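Local coordinates for protein peptide chain release factor subunit 1 (Methanosarcina mazei, PDB 3IR9) that probably directs the termination of translation at the stop codons UAA, UAG and UGA, and is represented here by its C-terminal domain, at residues R76-Y86 with C106-D117; V65-R73 with V139-M150. One frame throughout, in Å; residues are numbered along the deposited sequence.

Contact 1 (R76-Y86 with C106-D117); sequences RVTTKCSVCGY and CPKCGSSLEVTD. With ZN (zinc ion), chain C.
V77 packs beside the pairing of strands 76-81 and 113-117, its CG1 pressed tightly against V115 CG1 at 3.5 Å. The pairing itself begins at T78, whose N donates almost straight to D117 O, while T116 N reaches T78 O from above the carbonyl plane; the register then slips by one at T79, a beta bulge. K80 is paired with E114 by two backbone bonds, and its extended chain crosses T116, with CE 3.3 Å from T116 OG1. At C81 a first torsion of -176° swings SG away from the backbone N to the zinc ion, 2.4 Å off. S82 OG donates to S112 O at 2.6 Å, within the carbonyl plane. V83 CG2 lies 3.3 Å from C109 SG. C84 SG is the next zinc ligand, and C106 and C109 complete a four-cysteine site of two CxxC loops, as in zinc ribbons. Y86 receives P107 CD over one ring face, 4.0 Å from the centroid in a CH-pi contact, and L113 CD2 at its edge, 3.5 Å from Y86 CD2. Strand 75-81 is the middle strand of the sheet, flanked on its other side by strand 87-92, and R76 reaches helix 121-131.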
ATOM      1  N   ARG A  76      -4.474  19.259  13.829  1.00 58.10           N
ATOM      2  CA  ARG A  76      -4.638  20.596  14.378  1.00 44.68           C
ATOM      3  C   ARG A  76      -5.792  20.613  15.377  1.00 81.18           C
ATOM      4  O   ARG A  76      -6.937  20.317  15.038  1.00 54.65           O
ATOM      5  CB  ARG A  76      -4.887  21.607  13.256  1.00 91.90           C
ATOM      6  CG  ARG A  76      -5.011  23.051  13.715  1.00 48.06           C
ATOM      7  CD  ARG A  76      -3.753  23.509  14.436  1.00108.53           C
ATOM      8  NE  ARG A  76      -3.689  24.962  14.515  1.00 53.14           N
ATOM      9  CZ  ARG A  76      -2.628  25.647  14.920  1.00 49.20           C
ATOM     10  NH1 ARG A  76      -1.521  25.019  15.297  1.00 43.92           N
ATOM     11  NH2 ARG A  76      -2.680  26.967  14.942  1.00 68.14           N
ATOM     12  N   VAL A  77      -5.483  20.964  16.616  1.00 52.66           N
ATOM     13  CA  VAL A  77      -6.480  20.938  17.673  1.00 47.57           C
ATOM     14  C   VAL A  77      -6.966  22.340  18.030  1.00 41.13           C
ATOM     15  O   VAL A  77      -6.188  23.204  18.434  1.00 41.29           O
ATOM     16  CB  VAL A  77      -5.920  20.260  18.941  1.00 43.21           C
ATOM     17  CG1 VAL A  77      -7.034  20.025  19.944  1.00 66.56           C
ATOM     18  CG2 VAL A  77      -5.219  18.954  18.582  1.00 36.02           C
ATOM     19  N   THR A  78      -8.263  22.570  17.878  1.00 56.44           N
ATOM     20  CA  THR A  78      -8.850  23.813  18.353  1.00 72.37           C
ATOM     21  C   THR A  78      -9.487  23.580  19.716  1.00 76.62           C
ATOM     22  O   THR A  78     -10.105  22.542  19.962  1.00 52.12           O
ATOM     23  CB  THR A  78      -9.905  24.377  17.379  1.00 71.57           C
ATOM     24  OG1 THR A  78      -9.296  24.663  16.113  1.00 77.89           O
ATOM     25  CG2 THR A  78     -10.523  25.646  17.941  1.00 55.48           C
ATOM     26  N   THR A  79      -9.320  24.549  20.605  1.00 55.37           N
ATOM     27  CA  THR A  79      -9.965  24.506  21.906  1.00 71.95           C
ATOM     28  C   THR A  79     -10.616  25.868  22.191  1.00 52.93           C
ATOM     29  O   THR A  79     -10.140  26.903  21.723  1.00 59.68           O
ATOM     30  CB  THR A  79      -8.962  24.108  23.022  1.00 81.70           C
ATOM     31  OG1 THR A  79      -8.110  25.216  23.334  1.00149.25           O
ATOM     32  CG2 THR A  79      -8.098  22.930  22.577  1.00 71.44           C
ATOM     33  N   LYS A  80     -11.713  25.865  22.938  1.00 48.74           N
ATOM     34  CA  LYS A  80     -12.409  27.106  23.258  1.00 53.33           C
ATOM     35  C   LYS A  80     -13.005  27.089  24.670  1.00 59.47           C
ATOM     36  O   LYS A  80     -13.492  26.063  25.145  1.00 51.20           O
ATOM     37  CB  LYS A  80     -13.501  27.389  22.224  1.00130.57           C
ATOM     38  CG  LYS A  80     -13.011  27.395  20.786  1.00 60.40           C
ATOM     39  CD  LYS A  80     -14.163  27.657  19.840  1.00 80.49           C
ATOM     40  CE  LYS A  80     -13.794  27.304  18.417  1.00 45.10           C
ATOM     41  NZ  LYS A  80     -14.998  27.274  17.541  1.00 89.75           N
ATOM     42  N   CYS A  81     -12.962  28.235  25.340  1.00 72.51           N
ATOM     43  CA  CYS A  81     -13.474  28.326  26.697  1.00 61.50           C
ATOM     44  C   CYS A  81     -14.996  28.308  26.709  1.00 95.01           C
ATOM     45  O   CYS A  81     -15.654  28.922  25.868  1.00 50.19           O
ATOM     46  CB  CYS A  81     -12.947  29.572  27.406  1.00 44.49           C
ATOM     47  SG  CYS A  81     -13.458  29.664  29.120  1.00 58.25           S
ATOM     48  N   SER A  82     -15.540  27.598  27.686  1.00 60.93           N
ATOM     49  CA  SER A  82     -16.973  27.364  27.771  1.00 79.87           C
ATOM     50  C   SER A  82     -17.773  28.578  28.249  1.00 51.47           C
ATOM     51  O   SER A  82     -19.004  28.555  28.228  1.00 89.99           O
ATOM     52  CB  SER A  82     -17.241  26.165  28.681  1.00 66.47           C
ATOM     53  OG  SER A  82     -16.467  26.242  29.864  1.00 62.45           O
ATOM     54  N   VAL A  83     -17.085  29.632  28.685  1.00120.38           N
ATOM     55  CA  VAL A  83     -17.775  30.844  29.127  1.00 74.97           C
ATOM     56  C   VAL A  83     -17.247  32.126  28.469  1.00 64.75           C
ATOM     57  O   VAL A  83     -18.005  32.859  27.831  1.00 74.09           O
ATOM     58  CB  VAL A  83     -17.797  30.985  30.674  1.00 48.17           C
ATOM     59  CG1 VAL A  83     -18.075  29.640  31.326  1.00 52.72           C
ATOM     60  CG2 VAL A  83     -16.499  31.565  31.196  1.00 72.70           C
ATOM     61  N   CYS A  84     -15.955  32.395  28.615  1.00 78.87           N
ATOM     62  CA  CYS A  84     -15.395  33.615  28.051  1.00 68.52           C
ATOM     63  C   CYS A  84     -14.912  33.362  26.621  1.00 43.75           C
ATOM     64  O   CYS A  84     -15.059  32.258  26.087  1.00 52.66           O
ATOM     65  CB  CYS A  84     -14.304  34.216  28.962  1.00 69.53           C
ATOM     66  SG  CYS A  84     -12.582  33.737  28.661  1.00 74.92           S
ATOM     67  N   GLY A  85     -14.366  34.395  25.996  1.00 56.67           N
ATOM     68  CA  GLY A  85     -13.982  34.315  24.602  1.00 48.50           C
ATOM     69  C   GLY A  85     -12.615  33.713  24.353  1.00 59.33           C
ATOM     70  O   GLY A  85     -12.072  33.839  23.257  1.00 56.75           O
ATOM     71  N   TYR A  86     -12.052  33.051  25.357  1.00 47.73           N
ATOM     72  CA  TYR A  86     -10.732  32.452  25.182  1.00 53.02           C
ATOM     73  C   TYR A  86     -10.747  31.312  24.160  1.00 33.87           C
ATOM     74  O   TYR A  86     -11.693  30.522  24.110  1.00 62.74           O
ATOM     75  CB  TYR A  86     -10.156  31.957  26.517  1.00 36.33           C
ATOM     76  CG  TYR A  86      -8.785  31.332  26.354  1.00 59.06           C
ATOM     77  CD1 TYR A  86      -7.657  32.124  26.177  1.00 48.54           C
ATOM     78  CD2 TYR A  86      -8.621  29.953  26.345  1.00 41.38           C
ATOM     79  CE1 TYR A  86      -6.402  31.563  26.003  1.00 45.21           C
ATOM     80  CE2 TYR A  86      -7.364  29.378  26.176  1.00 31.52           C
ATOM     81  CZ  TYR A  86      -6.257  30.191  26.007  1.00 35.93           C
ATOM     82  OH  TYR A  86      -5.002  29.637  25.845  1.00 49.53           O
ATOM     83  N   CYS A 106      -9.341  27.407  31.799  1.00 47.59           N
ATOM     84  CA  CYS A 106      -9.125  28.682  31.118  1.00 82.80           C
ATOM     85  C   CYS A 106      -8.122  29.563  31.857  1.00 48.30           C
ATOM     86  O   CYS A 106      -8.349  29.941  33.001  1.00 77.18           O
ATOM     87  CB  CYS A 106     -10.455  29.428  30.950  1.00 51.22           C
ATOM     88  SG  CYS A 106     -10.404  30.822  29.785  1.00 52.50           S
ATOM     89  N   PRO A 107      -7.010  29.905  31.196  1.00 49.03           N
ATOM     90  CA  PRO A 107      -5.986  30.733  31.832  1.00 49.97           C
ATOM     91  C   PRO A 107      -6.487  32.166  31.968  1.00 54.40           C
ATOM     92  O   PRO A 107      -5.792  33.017  32.516  1.00 69.33           O
ATOM     93  CB  PRO A 107      -4.811  30.645  30.851  1.00 42.25           C
ATOM     94  CG  PRO A 107      -5.133  29.466  29.959  1.00 46.59           C
ATOM     95  CD  PRO A 107      -6.612  29.484  29.845  1.00 38.85           C
ATOM     96  N   LYS A 108      -7.702  32.414  31.485  1.00 42.44           N
ATOM     97  CA  LYS A 108      -8.310  33.737  31.556  1.00 46.95           C
ATOM     98  C   LYS A 108      -9.347  33.852  32.674  1.00 53.31           C
ATOM     99  O   LYS A 108      -9.298  34.785  33.472  1.00 65.99           O
ATOM    100  CB  LYS A 108      -8.944  34.108  30.214  1.00 59.03           C
ATOM    101  CG  LYS A 108      -7.939  34.542  29.172  1.00 58.17           C
ATOM    102  CD  LYS A 108      -7.296  35.855  29.580  1.00 46.48           C
ATOM    103  CE  LYS A 108      -6.062  36.160  28.745  1.00 83.71           C
ATOM    104  NZ  LYS A 108      -5.249  37.239  29.371  1.00 80.85           N
ATOM    105  N   CYS A 109     -10.280  32.903  32.730  1.00 69.00           N
ATOM    106  CA  CYS A 109     -11.379  32.969  33.695  1.00 46.49           C
ATOM    107  C   CYS A 109     -11.460  31.728  34.579  1.00 62.65           C
ATOM    108  O   CYS A 109     -12.302  31.639  35.479  1.00 54.61           O
ATOM    109  CB  CYS A 109     -12.709  33.162  32.973  1.00 56.38           C
ATOM    110  SG  CYS A 109     -13.416  31.635  32.346  1.00 61.65           S
ATOM    111  N   GLY A 110     -10.588  30.766  34.313  1.00 50.23           N
ATOM    112  CA  GLY A 110     -10.526  29.565  35.120  1.00 44.07           C
ATOM    113  C   GLY A 110     -11.612  28.539  34.856  1.00 81.00           C
ATOM    114  O   GLY A 110     -11.698  27.543  35.568  1.00 92.04           O
ATOM    115  N   SER A 111     -12.442  28.770  33.842  1.00 95.55           N
ATOM    116  CA  SER A 111     -13.475  27.804  33.473  1.00 41.50           C
ATOM    117  C   SER A 111     -12.883  26.653  32.667  1.00 87.94           C
ATOM    118  O   SER A 111     -11.776  26.763  32.135  1.00 58.34           O
ATOM    119  CB  SER A 111     -14.578  28.478  32.660  1.00 76.05           C
ATOM    120  OG  SER A 111     -15.246  29.452  33.432  1.00 55.78           O
ATOM    121  N   SER A 112     -13.624  25.551  32.571  1.00 81.42           N
ATOM    122  CA  SER A 112     -13.163  24.391  31.815  1.00 83.41           C
ATOM    123  C   SER A 112     -13.142  24.686  30.318  1.00155.40           C
ATOM    124  O   SER A 112     -14.144  25.109  29.740  1.00 70.13           O
ATOM    125  CB  SER A 112     -14.035  23.162  32.099  1.00 57.36           C
ATOM    126  OG  SER A 112     -13.481  21.986  31.529  1.00 57.66           O
ATOM    127  N   LEU A 113     -11.984  24.480  29.703  1.00 62.87           N
ATOM    128  CA  LEU A 113     -11.878  24.505  28.257  1.00 49.86           C
ATOM    129  C   LEU A 113     -12.451  23.203  27.701  1.00 74.76           C
ATOM    130  O   LEU A 113     -12.674  22.241  28.442  1.00 57.85           O
ATOM    131  CB  LEU A 113     -10.414  24.662  27.833  1.00 49.45           C
ATOM    132  CG  LEU A 113      -9.689  25.895  28.374  1.00 46.00           C
ATOM    133  CD1 LEU A 113      -8.199  25.796  28.106  1.00 31.87           C
ATOM    134  CD2 LEU A 113     -10.259  27.170  27.772  1.00 47.87           C
ATOM    135  N   GLU A 114     -12.694  23.175  26.397  1.00 51.22           N
ATOM    136  CA  GLU A 114     -13.202  21.979  25.742  1.00 34.31           C
ATOM    137  C   GLU A 114     -12.734  21.977  24.291  1.00 35.31           C
ATOM    138  O   GLU A 114     -12.781  23.009  23.626  1.00 49.55           O
ATOM    139  CB  GLU A 114     -14.731  21.956  25.804  1.00 92.16           C
ATOM    140  CG  GLU A 114     -15.317  22.146  27.203  1.00 49.18           C
ATOM    141  CD  GLU A 114     -16.770  22.589  27.165  1.00134.61           C
ATOM    142  OE1 GLU A 114     -17.419  22.408  26.110  1.00183.17           O
ATOM    143  OE2 GLU A 114     -17.263  23.122  28.184  1.00 68.52           O
ATOM    144  N   VAL A 115     -12.273  20.832  23.798  1.00 83.23           N
ATOM    145  CA  VAL A 115     -11.821  20.753  22.412  1.00 52.23           C
ATOM    146  C   VAL A 115     -13.031  20.764  21.489  1.00100.87           C
ATOM    147  O   VAL A 115     -13.954  19.963  21.654  1.00 52.43           O
ATOM    148  CB  VAL A 115     -10.972  19.503  22.153  1.00 33.26           C
ATOM    149  CG1 VAL A 115     -10.373  19.557  20.768  1.00 42.93           C
ATOM    150  CG2 VAL A 115      -9.871  19.401  23.178  1.00 43.77           C
ATOM    151  N   THR A 116     -13.030  21.684  20.527  1.00108.40           N
ATOM    152  CA  THR A 116     -14.191  21.881  19.662  1.00 63.40           C
ATOM    153  C   THR A 116     -14.055  21.212  18.288  1.00 68.18           C
ATOM    154  O   THR A 116     -15.053  20.946  17.616  1.00 46.41           O
ATOM    155  CB  THR A 116     -14.555  23.374  19.513  1.00 41.80           C
ATOM    156  OG1 THR A 116     -13.405  24.116  19.096  1.00 52.88           O
ATOM    157  CG2 THR A 116     -15.070  23.931  20.838  1.00 38.67           C
ATOM    158  N   ASP A 117     -12.820  20.935  17.878  1.00 53.48           N
ATOM    159  CA  ASP A 117     -12.580  20.201  16.639  1.00 63.51           C
ATOM    160  C   ASP A 117     -11.141  19.720  16.561  1.00 38.20           C
ATOM    161  O   ASP A 117     -10.218  20.399  17.011  1.00 61.83           O
ATOM    162  CB  ASP A 117     -12.908  21.056  15.405  1.00 72.06           C
ATOM    163  CG  ASP A 117     -12.406  20.430  14.108  1.00111.46           C
ATOM    164  OD1 ASP A 117     -12.878  19.328  13.752  1.00102.90           O
ATOM    165  OD2 ASP A 117     -11.538  21.041  13.444  1.00 58.23           O
TER
HETATM  166 ZN    ZN C 501     -12.565  31.610  30.203  1.00 61.14          ZN
HETATM  167  O   HOH W   1      -8.769  22.470  14.939  1.00 37.80           O

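Contact 2 (V65-R73 with V139-M150); sequences VLLLSEDLR and VSTDFDEGSQLM
S69 and V139 form a parallel bridge in which V139 N donates to L68 O at 2.9 Å and E70 N to V139 O at 2.7 Å, the latter from well above the carbonyl plane, while helix 144-150 crosses strand 66-69 at 88° with the two axes 8.2 Å apart. L149 rests on the strand: its CD2 lies 3.8 Å from S69 N, and its CD1 meets L67 CB at 4.3 Å. The next residue, the selenomethionine M150, sets its CB 3.3 Å from S69 OG, and the bend of its chain at chi2 (75°) brings the selenium to 4.0 Å from L72 CD2. Parallel strands 63-69 and 135-139 are neighbours in the mixed sheet of the domain, and the connection between them is of beta-alpha-beta type, running through the three-stranded sheet and then helix 121-131; L66 and L68 pack against that helix, whereas L67 and S69 meet helix 144-151. Beyond the bridge both chains leave the sheet. S69 to L72 make a type I turn, and T141 centres an inverse gamma turn. E70 stretches alongside S140, with OE1 3.1 Å from S140 CB; the backbone N of S140 is itself bonded to Q29 of helix 10-41. The carboxylate of D71 lies across T141 at about a right angle, though its closest approach there is too short to be trusted, and D71 CB faces M150 CG. With an alanine here the carboxylate is gone, which would probably open a gap beside T141 between the two turns. V139 packs on V33 of helix 10-41, to which E145 is also tied by a salt bridge with R34.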
ATOM      1  N   VAL A  65       1.191  27.464  -5.200  1.00129.99           N
ATOM      2  CA  VAL A  65       1.338  26.008  -5.130  1.00 39.18           C
ATOM      3  C   VAL A  65       1.629  25.532  -3.702  1.00 44.75           C
ATOM      4  O   VAL A  65       2.542  26.037  -3.048  1.00 71.24           O
ATOM      5  CB  VAL A  65       2.484  25.506  -6.035  1.00 93.01           C
ATOM      6  CG1 VAL A  65       2.595  23.996  -5.948  1.00 44.15           C
ATOM      7  CG2 VAL A  65       2.273  25.943  -7.476  1.00 66.62           C
ATOM      8  N   LEU A  66       0.856  24.556  -3.229  1.00 59.07           N
ATOM      9  CA  LEU A  66       1.028  24.011  -1.881  1.00 46.34           C
ATOM     10  C   LEU A  66       1.638  22.611  -1.902  1.00 50.85           C
ATOM     11  O   LEU A  66       1.165  21.735  -2.623  1.00 69.35           O
ATOM     12  CB  LEU A  66      -0.313  23.980  -1.146  1.00 52.04           C
ATOM     13  CG  LEU A  66      -0.358  23.317   0.231  1.00 48.06           C
ATOM     14  CD1 LEU A  66       0.528  24.049   1.246  1.00 35.37           C
ATOM     15  CD2 LEU A  66      -1.802  23.235   0.713  1.00 34.25           C
ATOM     16  N   LEU A  67       2.684  22.402  -1.107  1.00 51.21           N
ATOM     17  CA  LEU A  67       3.355  21.103  -1.056  1.00 39.96           C
ATOM     18  C   LEU A  67       3.256  20.426   0.318  1.00 33.06           C
ATOM     19  O   LEU A  67       3.646  20.996   1.336  1.00 63.13           O
ATOM     20  CB  LEU A  67       4.820  21.229  -1.493  1.00 59.13           C
ATOM     21  CG  LEU A  67       5.053  21.775  -2.907  1.00 70.09           C
ATOM     22  CD1 LEU A  67       5.334  23.271  -2.878  1.00 60.09           C
ATOM     23  CD2 LEU A  67       6.197  21.050  -3.590  1.00 45.51           C
ATOM     24  N   LEU A  68       2.729  19.203   0.326  1.00 78.96           N
ATOM     25  CA  LEU A  68       2.549  18.413   1.546  1.00 52.61           C
ATOM     26  C   LEU A  68       3.160  17.015   1.368  1.00 63.04           C
ATOM     27  O   LEU A  68       2.926  16.360   0.353  1.00 81.90           O
ATOM     28  CB  LEU A  68       1.054  18.298   1.885  1.00 57.80           C
ATOM     29  CG  LEU A  68       0.182  19.561   1.774  1.00 45.63           C
ATOM     30  CD1 LEU A  68      -1.277  19.274   2.096  1.00 52.11           C
ATOM     31  CD2 LEU A  68       0.708  20.675   2.669  1.00149.71           C
ATOM     32  N   SER A  69       3.952  16.559   2.337  1.00 64.56           N
ATOM     33  CA  SER A  69       4.536  15.219   2.252  1.00 83.20           C
ATOM     34  C   SER A  69       3.471  14.155   2.484  1.00 57.53           C
ATOM     35  O   SER A  69       2.484  14.389   3.177  1.00 99.74           O
ATOM     36  CB  SER A  69       5.685  15.036   3.251  1.00 73.93           C
ATOM     37  OG  SER A  69       6.398  13.834   3.001  1.00 63.30           O
ATOM     38  N   GLU A  70       3.681  12.984   1.898  1.00121.80           N
ATOM     39  CA  GLU A  70       2.757  11.870   2.053  1.00 93.03           C
ATOM     40  C   GLU A  70       2.944  11.249   3.440  1.00 45.57           C
ATOM     41  O   GLU A  70       2.365  10.210   3.752  1.00 97.69           O
ATOM     42  CB  GLU A  70       3.017  10.838   0.951  1.00126.23           C
ATOM     43  CG  GLU A  70       1.860   9.903   0.618  1.00149.99           C
ATOM     44  CD  GLU A  70       2.156   9.040  -0.604  1.00141.49           C
ATOM     45  OE1 GLU A  70       2.335   9.604  -1.704  1.00118.99           O
ATOM     46  OE2 GLU A  70       2.215   7.800  -0.467  1.00 77.11           O
ATOM     47  N   ASP A  71       3.747  11.905   4.275  1.00 54.12           N
ATOM     48  CA  ASP A  71       4.096  11.365   5.584  1.00 85.32           C
ATOM     49  C   ASP A  71       3.641  12.205   6.772  1.00 62.12           C
ATOM     50  O   ASP A  71       3.900  11.847   7.923  1.00 56.68           O
ATOM     51  CB  ASP A  71       5.604  11.164   5.665  1.00 34.89           C
ATOM     52  CG  ASP A  71       6.070   9.992   4.845  1.00 64.70           C
ATOM     53  OD1 ASP A  71       5.231   9.410   4.124  1.00 68.25           O
ATOM     54  OD2 ASP A  71       7.267   9.653   4.930  1.00 83.53           O
ATOM     55  N   LEU A  72       2.977  13.319   6.488  1.00 62.12           N
ATOM     56  CA  LEU A  72       2.510  14.226   7.530  1.00 74.75           C
ATOM     57  C   LEU A  72       1.623  13.518   8.537  1.00133.01           C
ATOM     58  O   LEU A  72       0.463  13.212   8.250  1.00 85.27           O
ATOM     59  CB  LEU A  72       1.717  15.375   6.922  1.00 84.60           C
ATOM     60  CG  LEU A  72       2.442  16.278   5.937  1.00 81.96           C
ATOM     61  CD1 LEU A  72       1.426  17.182   5.273  1.00 54.35           C
ATOM     62  CD2 LEU A  72       3.521  17.084   6.644  1.00 59.15           C
ATOM     63  N   ARG A  73       2.163  13.276   9.723  1.00 83.92           N
ATOM     64  CA  ARG A  73       1.391  12.648  10.780  1.00113.76           C
ATOM     65  C   ARG A  73       1.147  13.641  11.912  1.00 90.33           C
ATOM     66  O   ARG A  73       1.882  13.655  12.895  1.00103.31           O
ATOM     67  CB  ARG A  73       2.114  11.395  11.286  1.00 93.05           C
ATOM     68  CG  ARG A  73       2.331  10.338  10.208  1.00 56.94           C
ATOM     69  CD  ARG A  73       1.043  10.113   9.415  1.00102.78           C
ATOM     70  NE  ARG A  73       1.011   8.846   8.679  1.00135.41           N
ATOM     71  CZ  ARG A  73       0.918   8.736   7.355  1.00 66.16           C
ATOM     72  NH1 ARG A  73       0.851   9.818   6.589  1.00 76.43           N
ATOM     73  NH2 ARG A  73       0.888   7.537   6.792  1.00 64.11           N
ATOM     74  N   VAL A 139       3.361  14.729  -2.028  1.00 54.23           N
ATOM     75  CA  VAL A 139       4.702  14.235  -2.296  1.00 45.48           C
ATOM     76  C   VAL A 139       5.031  12.982  -1.490  1.00 96.90           C
ATOM     77  O   VAL A 139       5.297  13.056  -0.291  1.00109.92           O
ATOM     78  CB  VAL A 139       5.769  15.315  -2.027  1.00 70.67           C
ATOM     79  CG1 VAL A 139       7.142  14.740  -2.224  1.00 62.96           C
ATOM     80  CG2 VAL A 139       5.568  16.509  -2.943  1.00 45.95           C
ATOM     81  N   SER A 140       5.015  11.832  -2.160  1.00151.45           N
ATOM     82  CA  SER A 140       5.362  10.576  -1.515  1.00 95.38           C
ATOM     83  C   SER A 140       6.764  10.685  -0.952  1.00 44.59           C
ATOM     84  O   SER A 140       7.599  11.425  -1.468  1.00 62.70           O
ATOM     85  CB  SER A 140       5.301   9.413  -2.502  1.00 92.33           C
ATOM     86  OG  SER A 140       6.511   9.320  -3.231  1.00 66.38           O
ATOM     87  N   THR A 141       7.009   9.940   0.115  1.00 50.48           N
ATOM     88  CA  THR A 141       8.296   9.941   0.781  1.00 34.25           C
ATOM     89  C   THR A 141       9.223   8.921   0.133  1.00 91.27           C
ATOM     90  O   THR A 141       9.755   8.034   0.803  1.00157.40           O
ATOM     91  CB  THR A 141       8.123   9.564   2.247  1.00 62.45           C
ATOM     92  OG1 THR A 141       9.404   9.505   2.886  1.00138.49           O
ATOM     93  CG2 THR A 141       7.431   8.199   2.357  1.00 67.74           C
ATOM     94  N   ASP A 142       9.412   9.039  -1.176  1.00 73.38           N
ATOM     95  CA  ASP A 142      10.226   8.069  -1.898  1.00 88.28           C
ATOM     96  C   ASP A 142      11.470   8.709  -2.517  1.00118.49           C
ATOM     97  O   ASP A 142      12.579   8.539  -2.006  1.00 89.18           O
ATOM     98  CB  ASP A 142       9.392   7.345  -2.955  1.00 52.35           C
ATOM     99  CG  ASP A 142       8.171   6.647  -2.364  1.00112.77           C
ATOM    100  OD1 ASP A 142       8.018   6.643  -1.124  1.00102.24           O
ATOM    101  OD2 ASP A 142       7.360   6.100  -3.141  1.00 71.08           O
ATOM    102  N   PHE A 143      11.289   9.443  -3.614  1.00 68.28           N
ATOM    103  CA  PHE A 143      12.413  10.132  -4.249  1.00 56.24           C
ATOM    104  C   PHE A 143      13.011  11.158  -3.295  1.00 52.62           C
ATOM    105  O   PHE A 143      12.314  11.691  -2.432  1.00 94.73           O
ATOM    106  CB  PHE A 143      11.995  10.788  -5.568  1.00 64.41           C
ATOM    107  CG  PHE A 143      10.883  11.785  -5.432  1.00 61.91           C
ATOM    108  CD1 PHE A 143       9.600  11.374  -5.100  1.00118.90           C
ATOM    109  CD2 PHE A 143      11.112  13.131  -5.655  1.00 97.41           C
ATOM    110  CE1 PHE A 143       8.572  12.291  -4.976  1.00 55.11           C
ATOM    111  CE2 PHE A 143      10.089  14.051  -5.537  1.00 62.96           C
ATOM    112  CZ  PHE A 143       8.819  13.630  -5.198  1.00 56.61           C
ATOM    113  N   ASP A 144      14.305  11.423  -3.437  1.00 48.45           N
ATOM    114  CA  ASP A 144      15.002  12.228  -2.443  1.00135.68           C
ATOM    115  C   ASP A 144      14.243  13.526  -2.220  1.00 60.41           C
ATOM    116  O   ASP A 144      13.969  13.910  -1.087  1.00 73.22           O
ATOM    117  CB  ASP A 144      16.446  12.510  -2.871  1.00143.18           C
ATOM    118  CG  ASP A 144      17.364  12.783  -1.688  1.00128.55           C
ATOM    119  OD1 ASP A 144      17.128  12.203  -0.606  1.00111.23           O
ATOM    120  OD2 ASP A 144      18.324  13.570  -1.840  1.00 77.31           O
ATOM    121  N   GLU A 145      13.895  14.187  -3.316  1.00110.72           N
ATOM    122  CA  GLU A 145      13.166  15.441  -3.263  1.00 55.31           C
ATOM    123  C   GLU A 145      12.004  15.321  -2.287  1.00 57.26           C
ATOM    124  O   GLU A 145      11.889  16.102  -1.343  1.00 48.69           O
ATOM    125  CB  GLU A 145      12.658  15.807  -4.659  1.00 53.04           C
ATOM    126  CG  GLU A 145      13.733  15.823  -5.751  1.00 91.77           C
ATOM    127  CD  GLU A 145      14.185  14.431  -6.186  1.00 70.85           C
ATOM    128  OE1 GLU A 145      14.997  13.799  -5.479  1.00 83.36           O
ATOM    129  OE2 GLU A 145      13.738  13.973  -7.256  1.00 81.05           O
ATOM    130  N   GLY A 146      11.155  14.324  -2.515  1.00 66.96           N
ATOM    131  CA  GLY A 146      10.009  14.077  -1.659  1.00121.13           C
ATOM    132  C   GLY A 146      10.391  13.604  -0.272  1.00 87.55           C
ATOM    133  O   GLY A 146       9.583  13.619   0.666  1.00 71.96           O
ATOM    134  N   SER A 147      11.639  13.175  -0.148  1.00 58.90           N
ATOM    135  CA  SER A 147      12.176  12.778   1.141  1.00 66.92           C
ATOM    136  C   SER A 147      12.628  14.016   1.912  1.00 77.35           C
ATOM    137  O   SER A 147      12.211  14.237   3.048  1.00 78.48           O
ATOM    138  CB  SER A 147      13.329  11.794   0.959  1.00 72.21           C
ATOM    139  OG  SER A 147      13.333  10.839   2.003  1.00 69.64           O
ATOM    140  N   GLN A 148      13.467  14.832   1.284  1.00 89.11           N
ATOM    141  CA  GLN A 148      13.906  16.080   1.896  1.00 66.59           C
ATOM    142  C   GLN A 148      12.715  16.951   2.275  1.00100.72           C
ATOM    143  O   GLN A 148      12.720  17.596   3.321  1.00 74.93           O
ATOM    144  CB  GLN A 148      14.852  16.840   0.965  1.00 62.03           C
ATOM    145  CG  GLN A 148      16.161  16.107   0.701  1.00144.24           C
ATOM    146  CD  GLN A 148      17.315  17.047   0.395  1.00163.19           C
ATOM    147  OE1 GLN A 148      17.144  18.059  -0.286  1.00176.35           O
ATOM    148  NE2 GLN A 148      18.501  16.713   0.900  1.00 98.67           N
ATOM    149  N   LEU A 149      11.693  16.960   1.426  1.00 81.07           N
ATOM    150  CA  LEU A 149      10.481  17.717   1.711  1.00 91.99           C
ATOM    151  C   LEU A 149      10.037  17.500   3.156  1.00 79.76           C
ATOM    152  O   LEU A 149       9.777  18.462   3.882  1.00 66.00           O
ATOM    153  CB  LEU A 149       9.348  17.331   0.756  1.00 53.94           C
ATOM    154  CG  LEU A 149       8.108  18.228   0.837  1.00 58.52           C
ATOM    155  CD1 LEU A 149       8.394  19.603   0.239  1.00 37.69           C
ATOM    156  CD2 LEU A 149       6.914  17.586   0.156  1.00 44.17           C
HETATM  157  N   MSE A 150       9.958  16.237   3.570  1.00 75.68           N
HETATM  158  CA  MSE A 150       9.541  15.904   4.930  1.00 70.30           C
HETATM  159  C   MSE A 150      10.691  16.056   5.928  1.00 99.87           C
HETATM  160  O   MSE A 150      10.486  16.489   7.066  1.00 82.25           O
HETATM  161  CB  MSE A 150       8.937  14.492   4.994  1.00 50.47           C
HETATM  162  CG  MSE A 150       8.485  14.064   6.395  1.00122.02           C
HETATM  163 SE   MSE A 150       6.821  14.892   7.044  0.78120.75          SE
HETATM  164  CE  MSE A 150       6.988  14.515   8.955  1.00125.60           C
TER

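In the fold
Contact 1 is a surface contact and contact 2 a partly buried one nearer the middle of the chain; their centres lie about 34 Å apart. The segments follow one another in sequence, strand 63-69 leading into strand 75-81, and contact 1 is nested within the loop that contact 2 closes, so the zinc-bearing three-stranded sheet reads as an insertion between adjacent strands of the mixed sheet. Helix 121-131 is common to both surroundings, met by R76 in contact 1 and by L66 and L68 in contact 2. Metal-thiolate bonds and an antiparallel ladder hold the outlying part, whereas a short parallel pairing and aliphatic packing under a helix hold the central one.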